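Local coordinates for protein A putative transcriptional regulator (PDB 2HKU) that probably binds regulatory DNA through a helix-turn-helix motif and controls transcription as a member of the TetR family, at residues A89-G93 against T206-T210; V92-T96 against A145-L150; V100-L104 against A193-I197; V111-T115 against I172-I177; L138-E143 against S165-W169. One frame throughout, in Å; residues are numbered along the deposited sequence.

Contact 1: A89-G93 against T206-T210; sequences AETVG and TVRNT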
# COMPACT_ATOMS: atom_id res chain seq x y z
N ALA A 89 -16.14 -7.21 21.63
CA ALA A 89 -15.99 -7.73 22.97
C ALA A 89 -14.55 -7.90 23.30
O ALA A 89 -13.74 -8.04 22.39
CB ALA A 89 -16.65 -9.02 23.07
N GLU A 90 -14.25 -7.93 24.61
CA GLU A 90 -13.40 -9.00 25.11
C GLU A 90 -13.64 -10.31 24.36
O GLU A 90 -14.78 -10.72 24.15
CB GLU A 90 -13.63 -9.21 26.61
CG GLU A 90 -13.22 -8.03 27.47
CD GLU A 90 -11.88 -8.25 28.15
OE1 GLU A 90 -11.15 -7.26 28.35
OE2 GLU A 90 -11.56 -9.41 28.49
N THR A 91 -12.55 -10.95 23.94
CA THR A 91 -11.25 -10.75 24.57
C THR A 91 -10.37 -9.84 23.72
O THR A 91 -10.76 -9.42 22.63
CB THR A 91 -10.52 -12.08 24.80
OG1 THR A 91 -9.57 -12.30 23.76
CG2 THR A 91 -11.52 -13.24 24.82
N VAL A 92 -9.17 -9.55 24.22
CA VAL A 92 -8.21 -8.76 23.49
C VAL A 92 -7.73 -9.40 22.14
O VAL A 92 -7.71 -8.72 21.07
CB VAL A 92 -7.04 -8.34 24.37
CG1 VAL A 92 -5.83 -7.96 23.55
CG2 VAL A 92 -7.45 -7.16 25.18
N GLY A 93 -7.38 -10.69 22.19
CA GLY A 93 -6.99 -11.41 20.99
C GLY A 93 -8.13 -11.23 20.04
O GLY A 93 -7.94 -11.04 18.84
N THR A 206 -1.10 -14.39 26.91
CA THR A 206 -1.74 -13.98 28.19
C THR A 206 -2.53 -12.66 28.02
O THR A 206 -3.75 -12.56 28.37
CB THR A 206 -0.73 -13.97 29.38
OG1 THR A 206 0.42 -13.16 29.08
CG2 THR A 206 -0.24 -15.43 29.68
N VAL A 207 -1.85 -11.68 27.40
CA VAL A 207 -2.50 -10.48 26.82
C VAL A 207 -3.67 -10.80 25.90
O VAL A 207 -4.72 -10.22 26.07
CB VAL A 207 -1.48 -9.60 26.10
CG1 VAL A 207 -2.14 -8.27 25.62
CG2 VAL A 207 -0.25 -9.36 26.99
N ARG A 208 -3.53 -11.75 24.97
CA ARG A 208 -4.62 -12.08 24.04
C ARG A 208 -5.84 -12.62 24.73
O ARG A 208 -6.96 -12.50 24.24
CB ARG A 208 -4.19 -13.07 22.94
CG ARG A 208 -3.04 -12.61 22.04
CD ARG A 208 -3.00 -13.36 20.67
NE ARG A 208 -2.77 -14.82 20.77
CZ ARG A 208 -1.59 -15.43 20.91
NH1 ARG A 208 -0.44 -14.76 20.96
NH2 ARG A 208 -1.56 -16.75 21.00
N ASN A 209 -5.62 -13.30 25.85
CA ASN A 209 -6.73 -13.98 26.56
C ASN A 209 -7.50 -13.09 27.52
O ASN A 209 -8.66 -13.38 27.85
CB ASN A 209 -6.21 -15.20 27.34
CG ASN A 209 -5.63 -16.23 26.44
OD1 ASN A 209 -6.22 -16.55 25.39
ND2 ASN A 209 -4.44 -16.75 26.80
N THR A 210 -6.86 -12.02 27.97
CA THR A 210 -7.59 -10.94 28.65
C THR A 210 -8.92 -10.45 28.00
O THR A 210 -9.02 -10.04 26.81
CB THR A 210 -6.65 -9.83 28.94
OG1 THR A 210 -5.38 -10.42 29.27
CG2 THR A 210 -7.20 -8.93 30.07
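T91, V92 and G93 meet the C-terminal turn of the model, R208 to T210, in a mainly polar contact in which the first turn of helix 92-104 receives the end of helix 205-209. Two carbonyl oxygens of the C-terminal piece do most of the work. R208 O takes two bonds. T91 OG1 donates to it over 2.7 Å, almost in line with the C=O (167°), while G93 N arrives in the carbonyl plane, on a lone pair, at 2.8 Å. T210 O accepts from V92 N at 2.6 Å, so two backbone N-H groups of the first helical turn find their acceptors outside their own helix. T91 occupies the N-cap of helix 92-104, following a cis peptide bond, and its hydroxyl also makes a weak capping bond to D94 N. Exchanging T91 for a valine removes that hydroxyl, which would probably leave D94 N without its cap and R208 O relying on G93 N. G93 has no side chain, and its CA comes 3.8 Å from R208 CB; a CB on this residue would crowd that carbon. Beside the polar seam, V92 CG1 lies 4.2 Å from V207 CG1, and both valines also rest on T153. The guanidinium of R208 turns away from the seam to I203, where NH1 bonds to the backbone O.

Contact 2: V92-T96 against A145-L150; sequences VGDYT and ALIRTL. With EDO (1,2-ethanediol), chain D.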
# COMPACT_ATOMS: atom_id res chain seq x y z
N VAL A 92 -9.17 -9.55 24.22
CA VAL A 92 -8.21 -8.76 23.49
C VAL A 92 -7.73 -9.40 22.14
O VAL A 92 -7.71 -8.72 21.07
CB VAL A 92 -7.04 -8.34 24.37
CG1 VAL A 92 -5.83 -7.96 23.55
CG2 VAL A 92 -7.45 -7.16 25.18
N GLY A 93 -7.38 -10.69 22.19
CA GLY A 93 -6.99 -11.41 20.99
C GLY A 93 -8.13 -11.23 20.04
O GLY A 93 -7.94 -11.04 18.84
N ASP A 94 -9.33 -11.24 20.58
CA ASP A 94 -10.54 -11.18 19.79
C ASP A 94 -10.89 -9.76 19.29
O ASP A 94 -11.61 -9.59 18.32
CB ASP A 94 -11.66 -11.59 20.69
CG ASP A 94 -12.61 -12.47 20.02
OD1 ASP A 94 -13.31 -11.92 19.15
OD2 ASP A 94 -12.66 -13.71 20.36
N TYR A 95 -10.45 -8.77 20.04
CA TYR A 95 -10.63 -7.37 19.68
C TYR A 95 -9.77 -7.11 18.43
O TYR A 95 -10.27 -6.54 17.46
CB TYR A 95 -10.14 -6.54 20.84
CG TYR A 95 -10.00 -5.05 20.63
CD1 TYR A 95 -10.97 -4.16 21.12
CD2 TYR A 95 -8.86 -4.53 20.01
CE1 TYR A 95 -10.83 -2.81 20.95
CE2 TYR A 95 -8.71 -3.20 19.82
CZ TYR A 95 -9.67 -2.32 20.30
OH TYR A 95 -9.48 -0.97 20.13
N THR A 96 -8.51 -7.52 18.52
CA THR A 96 -7.58 -7.49 17.42
C THR A 96 -8.02 -8.24 16.20
O THR A 96 -7.86 -7.70 15.11
CB THR A 96 -6.21 -7.86 17.85
OG1 THR A 96 -5.94 -7.17 19.06
CG2 THR A 96 -5.13 -7.43 16.79
N ALA A 145 -7.13 3.74 20.01
CA ALA A 145 -8.00 2.56 20.02
C ALA A 145 -7.15 1.28 20.15
O ALA A 145 -6.83 0.89 21.28
CB ALA A 145 -8.85 2.58 18.82
N LEU A 146 -6.66 0.70 19.03
CA LEU A 146 -5.75 -0.50 19.11
C LEU A 146 -4.55 -0.46 20.03
O LEU A 146 -4.43 -1.33 20.89
CB LEU A 146 -5.24 -0.96 17.70
CG LEU A 146 -4.47 -2.30 17.60
CD1 LEU A 146 -5.46 -3.44 17.86
CD2 LEU A 146 -3.79 -2.43 16.23
N ILE A 147 -3.62 0.47 19.86
CA ILE A 147 -2.33 0.45 20.56
C ILE A 147 -2.54 0.67 22.11
O ILE A 147 -1.91 0.03 22.92
CB ILE A 147 -1.25 1.46 19.93
CG1 ILE A 147 -1.02 1.24 18.40
CG2 ILE A 147 0.12 1.41 20.64
CD1 ILE A 147 -0.54 -0.21 18.04
N ARG A 148 -3.49 1.52 22.47
CA ARG A 148 -3.90 1.70 23.86
C ARG A 148 -4.58 0.44 24.44
O ARG A 148 -4.25 0.07 25.56
CB ARG A 148 -4.86 2.87 23.97
CG ARG A 148 -5.13 3.37 25.42
CD ARG A 148 -6.05 4.56 25.22
NE ARG A 148 -6.41 5.29 26.43
CZ ARG A 148 -7.37 6.22 26.47
NH1 ARG A 148 -8.08 6.52 25.38
NH2 ARG A 148 -7.62 6.82 27.62
N THR A 149 -5.56 -0.13 23.72
CA THR A 149 -6.16 -1.44 24.09
C THR A 149 -5.03 -2.50 24.46
O THR A 149 -5.03 -3.08 25.56
CB THR A 149 -7.15 -1.94 23.03
OG1 THR A 149 -8.25 -1.03 22.95
CG2 THR A 149 -7.75 -3.30 23.41
N LEU A 150 -4.01 -2.61 23.61
CA LEU A 150 -2.84 -3.43 23.86
C LEU A 150 -1.99 -3.00 25.04
O LEU A 150 -1.54 -3.84 25.82
CB LEU A 150 -1.92 -3.50 22.61
CG LEU A 150 -2.44 -4.12 21.31
CD1 LEU A 150 -1.24 -4.22 20.27
CD2 LEU A 150 -3.11 -5.46 21.53
C1 EDO D . -6.60 0.87 14.90
O1 EDO D . -7.44 1.31 16.00
C2 EDO D . -7.35 1.40 13.69
O2 EDO D . -7.01 2.81 13.66
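Y95 reaches across to T149, A145 and L146, and with T149 it makes the largest share of this contact between two helices of the TetR C-terminal domain, 92-104 and 125-152. Locally the two run nearly antiparallel, at 166°, with their axes 10.8 Å apart, a wide spacing that the tyrosine bridges. Its CG stands trans to the backbone N (chi1 170°), which sends the ring straight at the other helix. T149 comes from the opposite direction and sets its methyl on the ring: CG2 lies 3.6 Å from the centroid, a CH-pi contact almost on the normal. The T149 rotamer divides the work of its two branches. CG2 is trans to the backbone N and takes the aromatic face, while OG1, on the N side, turns back along its own helix and donates to A145 O at 2.9 Å. That bond comes from above the carbonyl plane, and A145 O accepts T149 N as well. L146 approaches the tyrosine at its edge, its CD1 lying near the ring plane and 3.8 Å from CE2. The same methyl touches T96, whose hydroxyl folds back to V92 O. Nearer the start of helix 92-104, V92 CG1 meets L150 CD2 at 4.2 Å. Helix 63-87 joins in through A86, touched by Y95, and E83, touched by A145. Through A145-I147 the helix widens into a pi-type turn, and L146 N donates to O1 of a bound 1,2-ethanediol over 3.2 Å, nearly straight at 164°.

Contact 3: V100-L104 against A193-I197; sequences VGSLL and AVAVI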
# COMPACT_ATOMS: atom_id res chain seq x y z
N VAL A 100 -8.85 -6.14 12.80
CA VAL A 100 -8.08 -6.49 11.56
C VAL A 100 -8.94 -7.16 10.55
O VAL A 100 -9.00 -6.78 9.37
CB VAL A 100 -6.83 -7.35 11.96
CG1 VAL A 100 -6.04 -7.78 10.76
CG2 VAL A 100 -5.98 -6.57 12.89
N GLY A 101 -9.72 -8.16 10.99
CA GLY A 101 -10.72 -8.74 10.10
C GLY A 101 -11.67 -7.79 9.47
O GLY A 101 -12.08 -8.01 8.34
N SER A 102 -12.08 -6.73 10.17
CA SER A 102 -12.97 -5.71 9.54
C SER A 102 -12.29 -4.90 8.43
O SER A 102 -12.80 -4.75 7.30
CB SER A 102 -13.45 -4.67 10.60
OG SER A 102 -14.50 -3.87 10.05
N LEU A 103 -11.13 -4.35 8.78
CA LEU A 103 -10.37 -3.55 7.77
C LEU A 103 -9.98 -4.41 6.56
O LEU A 103 -10.06 -3.96 5.49
CB LEU A 103 -9.12 -2.93 8.42
CG LEU A 103 -9.45 -1.86 9.46
CD1 LEU A 103 -8.15 -1.50 10.07
CD2 LEU A 103 -10.23 -0.63 8.81
N LEU A 104 -9.56 -5.67 6.76
CA LEU A 104 -9.07 -6.50 5.65
C LEU A 104 -10.17 -7.15 4.89
O LEU A 104 -10.01 -7.53 3.71
CB LEU A 104 -8.04 -7.54 6.12
CG LEU A 104 -6.77 -6.90 6.70
CD1 LEU A 104 -5.73 -7.91 7.19
CD2 LEU A 104 -6.12 -5.96 5.67
N ALA A 193 -3.34 -12.57 5.35
CA ALA A 193 -3.13 -11.09 5.61
C ALA A 193 -3.41 -10.79 7.08
O ALA A 193 -2.68 -10.12 7.70
CB ALA A 193 -3.99 -10.31 4.73
N VAL A 194 -4.48 -11.37 7.67
CA VAL A 194 -4.69 -11.25 9.08
C VAL A 194 -3.52 -11.75 9.91
O VAL A 194 -3.06 -11.09 10.88
CB VAL A 194 -6.06 -11.92 9.49
CG1 VAL A 194 -6.13 -12.01 10.97
CG2 VAL A 194 -7.21 -11.07 8.97
N ALA A 195 -2.97 -12.90 9.50
CA ALA A 195 -1.79 -13.47 10.17
C ALA A 195 -0.53 -12.58 10.08
O ALA A 195 0.31 -12.57 10.97
CB ALA A 195 -1.49 -14.88 9.63
N VAL A 196 -0.37 -11.82 9.00
CA VAL A 196 0.82 -10.89 8.94
C VAL A 196 0.64 -9.83 10.08
O VAL A 196 1.58 -9.53 10.79
CB VAL A 196 0.95 -10.18 7.51
CG1 VAL A 196 1.78 -8.94 7.57
CG2 VAL A 196 1.47 -11.20 6.36
N ILE A 197 -0.57 -9.29 10.26
CA ILE A 197 -0.76 -8.24 11.32
C ILE A 197 -0.49 -8.86 12.69
O ILE A 197 0.28 -8.30 13.46
CB ILE A 197 -2.15 -7.58 11.31
CG1 ILE A 197 -2.46 -6.79 10.02
CG2 ILE A 197 -2.35 -6.65 12.57
CD1 ILE A 197 -1.58 -5.53 9.79
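V100 and L104 face V194, I197 and A193 in an apolar helix-helix contact of the all-helical TetR C-terminal domain, where helix 92-104 crosses helix 190-201 at 132° with local axes 10.1 Å apart. V100 comes first and uses both branches. Its CG2 lies 3.6 Å from I197 CG2, and its CG1, trans to the backbone N (chi1 178°), reaches over to V194 CG2 at 3.9 Å and to I197 CG1. The valine therefore straddles the space between two residues of the partner helix that are nearly one turn apart. G101 follows with no side chain of its own, and its backbone N lies 4.3 Å from V194 CG2, letting that methyl lean in over the helix. L104, a turn after V100, closes the set. F168 of helix 161-181 touches V100, and A171 and L175 of the same helix touch I197, so the contact forms one corner of a three-helix core. The polar atom that ends the first helix is engaged too, since L104 O accepts from K179 NZ. On the other helix, V196 packs against K166 of the second subunit. The extended L104 chain (chi2 179°) carries CD1 to the partner backbone, where it rests 3.7 Å from both A193 C and V194 N.

Contact 4: V111-T115 against I172-I177; sequences VELFT and IFGLVI
V111 pushes its CG1 methyl into a shallow hollow formed by F173, V176 and I172, where helices 108-120 and 161-181 of the all-helical TetR C-terminal domain cross almost at right angles (100° between directions, axes 9.5 Å apart). The methyl meets F173 CD1 at 3.6 Å, in the plane of the ring and at its edge, and V176 CG2 at 3.7 Å; I172 CG2 bounds the third side. Next to it the relation reverses: V176 CG1 is the bump and touches E112 CB, while E112 OE1 is hydrogen-bonded to T180 OG1, farther along helix 161-181. The F173 ring slips between V111 and F114, and its CZ comes 4.0 Å from F114 CE2, at the edge of the F114 ring. T115 fills the notch between F173 and I177. Its OG1 sits between N and C of its own backbone (chi1 71°) and bonds to E112 O, which frees CG2 to face F173 CD1 and I177 CD1. A glycine in place of T115 would probably open a gap between F173 and I177. I177 of the second subunit also packs on T115 and F173, so the same surface serves the dimer. Between the two segments the hold is apolar fit; one turn on, the E112-T180 bond adds a polar tie between the same helices.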
# COMPACT_ATOMS: atom_id res chain seq x y z
N VAL A 111 -10.47 1.09 2.22
CA VAL A 111 -8.99 1.28 2.30
C VAL A 111 -8.42 1.36 0.87
O VAL A 111 -7.51 2.16 0.55
CB VAL A 111 -8.29 0.13 3.04
CG1 VAL A 111 -6.77 0.31 3.10
CG2 VAL A 111 -8.86 -0.04 4.45
N GLU A 112 -8.88 0.45 0.02
CA GLU A 112 -8.37 0.38 -1.34
C GLU A 112 -8.71 1.66 -2.14
O GLU A 112 -7.83 2.26 -2.80
CB GLU A 112 -8.86 -0.89 -2.04
CG GLU A 112 -8.55 -0.90 -3.52
CD GLU A 112 -9.22 -2.04 -4.26
OE1 GLU A 112 -9.74 -3.02 -3.61
OE2 GLU A 112 -9.23 -1.93 -5.50
N LEU A 113 -9.93 2.15 -2.06
CA LEU A 113 -10.19 3.49 -2.60
C LEU A 113 -9.27 4.62 -2.08
O LEU A 113 -8.86 5.52 -2.86
CB LEU A 113 -11.64 3.90 -2.31
CG LEU A 113 -12.29 5.03 -3.02
CD1 LEU A 113 -12.26 4.65 -4.53
CD2 LEU A 113 -13.75 5.11 -2.54
N PHE A 114 -8.96 4.60 -0.78
CA PHE A 114 -8.19 5.67 -0.20
C PHE A 114 -6.74 5.52 -0.69
O PHE A 114 -6.07 6.52 -0.95
CB PHE A 114 -8.19 5.54 1.33
CG PHE A 114 -7.32 6.58 2.02
CD1 PHE A 114 -7.56 7.94 1.85
CD2 PHE A 114 -6.28 6.16 2.87
CE1 PHE A 114 -6.78 8.90 2.52
CE2 PHE A 114 -5.52 7.08 3.56
CZ PHE A 114 -5.70 8.47 3.39
N THR A 115 -6.23 4.28 -0.77
CA THR A 115 -4.90 4.03 -1.45
C THR A 115 -4.87 4.59 -2.90
O THR A 115 -3.83 5.19 -3.31
CB THR A 115 -4.38 2.51 -1.35
OG1 THR A 115 -5.18 1.65 -2.18
CG2 THR A 115 -4.36 2.04 0.05
N ILE A 172 -1.68 -2.49 6.99
CA ILE A 172 -3.00 -2.53 6.46
C ILE A 172 -3.06 -2.10 4.97
O ILE A 172 -3.60 -2.82 4.17
CB ILE A 172 -4.06 -1.77 7.36
CG1 ILE A 172 -4.21 -2.46 8.75
CG2 ILE A 172 -5.35 -1.61 6.59
CD1 ILE A 172 -4.97 -3.84 8.74
N PHE A 173 -2.51 -0.93 4.64
CA PHE A 173 -2.46 -0.44 3.24
C PHE A 173 -1.80 -1.44 2.29
O PHE A 173 -2.39 -1.83 1.27
CB PHE A 173 -1.72 0.93 3.16
CG PHE A 173 -2.39 2.04 3.95
CD1 PHE A 173 -3.78 2.12 4.06
CD2 PHE A 173 -1.62 3.02 4.57
CE1 PHE A 173 -4.36 3.20 4.83
CE2 PHE A 173 -2.16 4.09 5.31
CZ PHE A 173 -3.48 4.17 5.45
N GLY A 174 -0.63 -1.92 2.68
CA GLY A 174 0.16 -2.89 1.81
C GLY A 174 -0.53 -4.26 1.70
O GLY A 174 -0.49 -4.93 0.65
N LEU A 175 -1.17 -4.71 2.79
CA LEU A 175 -1.97 -5.96 2.72
C LEU A 175 -3.22 -5.82 1.86
O LEU A 175 -3.51 -6.71 1.04
CB LEU A 175 -2.37 -6.50 4.10
CG LEU A 175 -1.19 -6.88 4.93
CD1 LEU A 175 -1.37 -6.86 6.49
CD2 LEU A 175 -0.64 -8.19 4.42
N VAL A 176 -3.94 -4.74 2.00
CA VAL A 176 -5.12 -4.49 1.14
C VAL A 176 -4.73 -4.41 -0.31
O VAL A 176 -5.42 -4.94 -1.14
CB VAL A 176 -5.94 -3.19 1.50
CG1 VAL A 176 -6.98 -2.83 0.42
CG2 VAL A 176 -6.67 -3.41 2.85
N ILE A 177 -3.66 -3.69 -0.63
CA ILE A 177 -3.27 -3.55 -2.01
C ILE A 177 -2.92 -4.91 -2.64
O ILE A 177 -3.38 -5.25 -3.74
CB ILE A 177 -2.04 -2.57 -2.12
CG1 ILE A 177 -2.53 -1.14 -1.82
CG2 ILE A 177 -1.57 -2.62 -3.57
CD1 ILE A 177 -1.42 -0.12 -1.37

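Contact 5: L138-E143 against S165-W169; sequences LHSSGE and SKAFW. With EDO (1,2-ethanediol), chain D.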
# COMPACT_ATOMS: atom_id res chain seq x y z
N LEU A 138 -6.29 8.74 10.95
CA LEU A 138 -6.20 7.27 11.03
C LEU A 138 -5.11 6.91 12.02
O LEU A 138 -5.30 6.05 12.89
CB LEU A 138 -5.85 6.64 9.66
CG LEU A 138 -6.86 6.72 8.53
CD1 LEU A 138 -6.46 6.14 7.16
CD2 LEU A 138 -8.19 5.94 9.06
N HIS A 139 -3.95 7.57 11.92
CA HIS A 139 -2.83 7.25 12.81
C HIS A 139 -3.05 7.63 14.30
O HIS A 139 -2.75 6.83 15.21
CB HIS A 139 -1.54 7.97 12.30
CG HIS A 139 -1.00 7.41 10.99
ND1 HIS A 139 -0.26 8.16 10.11
CD2 HIS A 139 -1.00 6.16 10.50
CE1 HIS A 139 0.13 7.41 9.09
NE2 HIS A 139 -0.28 6.18 9.32
N SER A 140 -3.70 8.78 14.53
CA SER A 140 -4.16 9.14 15.93
C SER A 140 -5.16 8.11 16.42
O SER A 140 -5.12 7.67 17.58
CB SER A 140 -4.85 10.55 15.93
OG SER A 140 -3.79 11.43 15.68
N SER A 141 -6.08 7.78 15.55
CA SER A 141 -7.11 6.88 15.90
C SER A 141 -6.48 5.53 16.33
O SER A 141 -6.99 4.89 17.25
CB SER A 141 -8.16 6.71 14.79
OG SER A 141 -7.68 5.75 13.82
N GLY A 142 -5.33 5.14 15.75
CA GLY A 142 -4.75 3.84 16.05
C GLY A 142 -4.03 3.83 17.37
O GLY A 142 -4.06 2.81 18.09
N GLU A 143 -3.34 4.95 17.71
CA GLU A 143 -2.79 5.12 19.04
C GLU A 143 -3.87 4.91 20.09
O GLU A 143 -3.61 4.19 21.06
CB GLU A 143 -2.23 6.53 19.21
CG GLU A 143 -1.05 6.79 18.27
CD GLU A 143 -0.68 8.28 18.31
OE1 GLU A 143 -1.18 8.96 19.24
OE2 GLU A 143 0.04 8.71 17.39
N SER A 165 1.38 2.95 15.68
CA SER A 165 0.16 3.19 14.89
C SER A 165 0.47 3.20 13.40
O SER A 165 -0.34 2.69 12.61
CB SER A 165 -0.60 4.49 15.27
OG SER A 165 -1.92 4.44 14.64
N LYS A 166 1.59 3.84 13.01
CA LYS A 166 1.95 3.92 11.61
C LYS A 166 2.38 2.57 11.06
O LYS A 166 2.19 2.32 9.89
CB LYS A 166 3.09 4.95 11.41
CG LYS A 166 2.63 6.43 11.69
CD LYS A 166 3.82 7.37 11.71
CE LYS A 166 3.32 8.87 11.82
NZ LYS A 166 4.55 9.71 11.34
N ALA A 167 3.01 1.74 11.88
CA ALA A 167 3.36 0.36 11.49
C ALA A 167 2.14 -0.46 11.27
O ALA A 167 2.08 -1.27 10.33
CB ALA A 167 4.26 -0.30 12.58
N PHE A 168 1.12 -0.23 12.09
CA PHE A 168 -0.17 -0.92 11.91
C PHE A 168 -0.85 -0.41 10.57
O PHE A 168 -1.23 -1.18 9.70
CB PHE A 168 -1.13 -0.66 13.08
CG PHE A 168 -2.56 -1.30 12.84
CD1 PHE A 168 -2.76 -2.66 13.05
CD2 PHE A 168 -3.63 -0.53 12.37
CE1 PHE A 168 -4.07 -3.25 12.81
CE2 PHE A 168 -4.92 -1.02 12.13
CZ PHE A 168 -5.15 -2.43 12.30
N TRP A 169 -1.00 0.89 10.42
CA TRP A 169 -1.63 1.40 9.20
C TRP A 169 -0.90 1.07 7.86
O TRP A 169 -1.55 0.81 6.87
CB TRP A 169 -2.00 2.91 9.33
CG TRP A 169 -3.39 3.02 10.02
CD1 TRP A 169 -3.64 3.36 11.33
CD2 TRP A 169 -4.63 2.68 9.44
NE1 TRP A 169 -5.00 3.25 11.58
CE2 TRP A 169 -5.62 2.84 10.43
CE3 TRP A 169 -5.02 2.22 8.15
CZ2 TRP A 169 -6.97 2.56 10.17
CZ3 TRP A 169 -6.37 1.97 7.91
CH2 TRP A 169 -7.33 2.22 8.88
C1 EDO D . -6.60 0.87 14.90
O1 EDO D . -7.44 1.31 16.00
C2 EDO D . -7.35 1.40 13.69
O2 EDO D . -7.01 2.81 13.66
O HOH W 1 1.54 4.55 8.31
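S165 and H139 are joined by a hydrogen bond across this crossing: S165 OG, trans to its backbone N (chi1 -167°), donates over 2.6 Å to H139 O, in the carbonyl plane and on a lone pair. H139 O also takes E143 N, its own helix bond. G142 makes the close approach possible. Its CA lies 3.2 Å from S165 OG, and a CB there would collide with the hydroxyl. The H139 ring is covered on one face by K166 CG, 3.6 Å from the centroid and nearly on the normal, while W169 CB stands at its edge. A water ties H139 NE2, 2.6 Å away, to K166 O, which probably steadies the turn of the imidazole. W169 is held between two residues: L138 CB lies over one face in a CH-pi contact with the five-membered ring, and F168 CE2 is over the other. Its NE1 donates to O2 of the bound 1,2-ethanediol at 2.9 Å, though bent to 142°. Farther out, S141 OG bonds back to L138 O, and K166 NZ forms a salt bridge with E192 of the second subunit. Helices 125-152 and 161-181 cross at 114° in the regulatory domain of this TetR-family protein, and helix 92-104 presses L103 on W169 and F168, while V75 and L76 of helix 63-87 cover L138.

In the fold
Leaving helix 63-87, the chain enters helix 92-104, whose start serves both contact 1 and contact 2 and whose end serves contact 3. Contact 1 closes the longest loop, bringing the C-terminal turn back to the start of helix 92-104, and contacts 3, 4 and 5 all lie within it. Contact 4 lies within the span of contact 3, and contact 5 within that of contact 4. Contact 2 crosses contacts 3, 4 and 5, because its second segment falls between their partners. Helix 161-181 runs through the middle: F168 links contact 5 to contacts 2 and 3, and L175 links contact 4 to contact 3. L138 of helix 125-152 touches F114 and F173, joining contact 5 to contact 4.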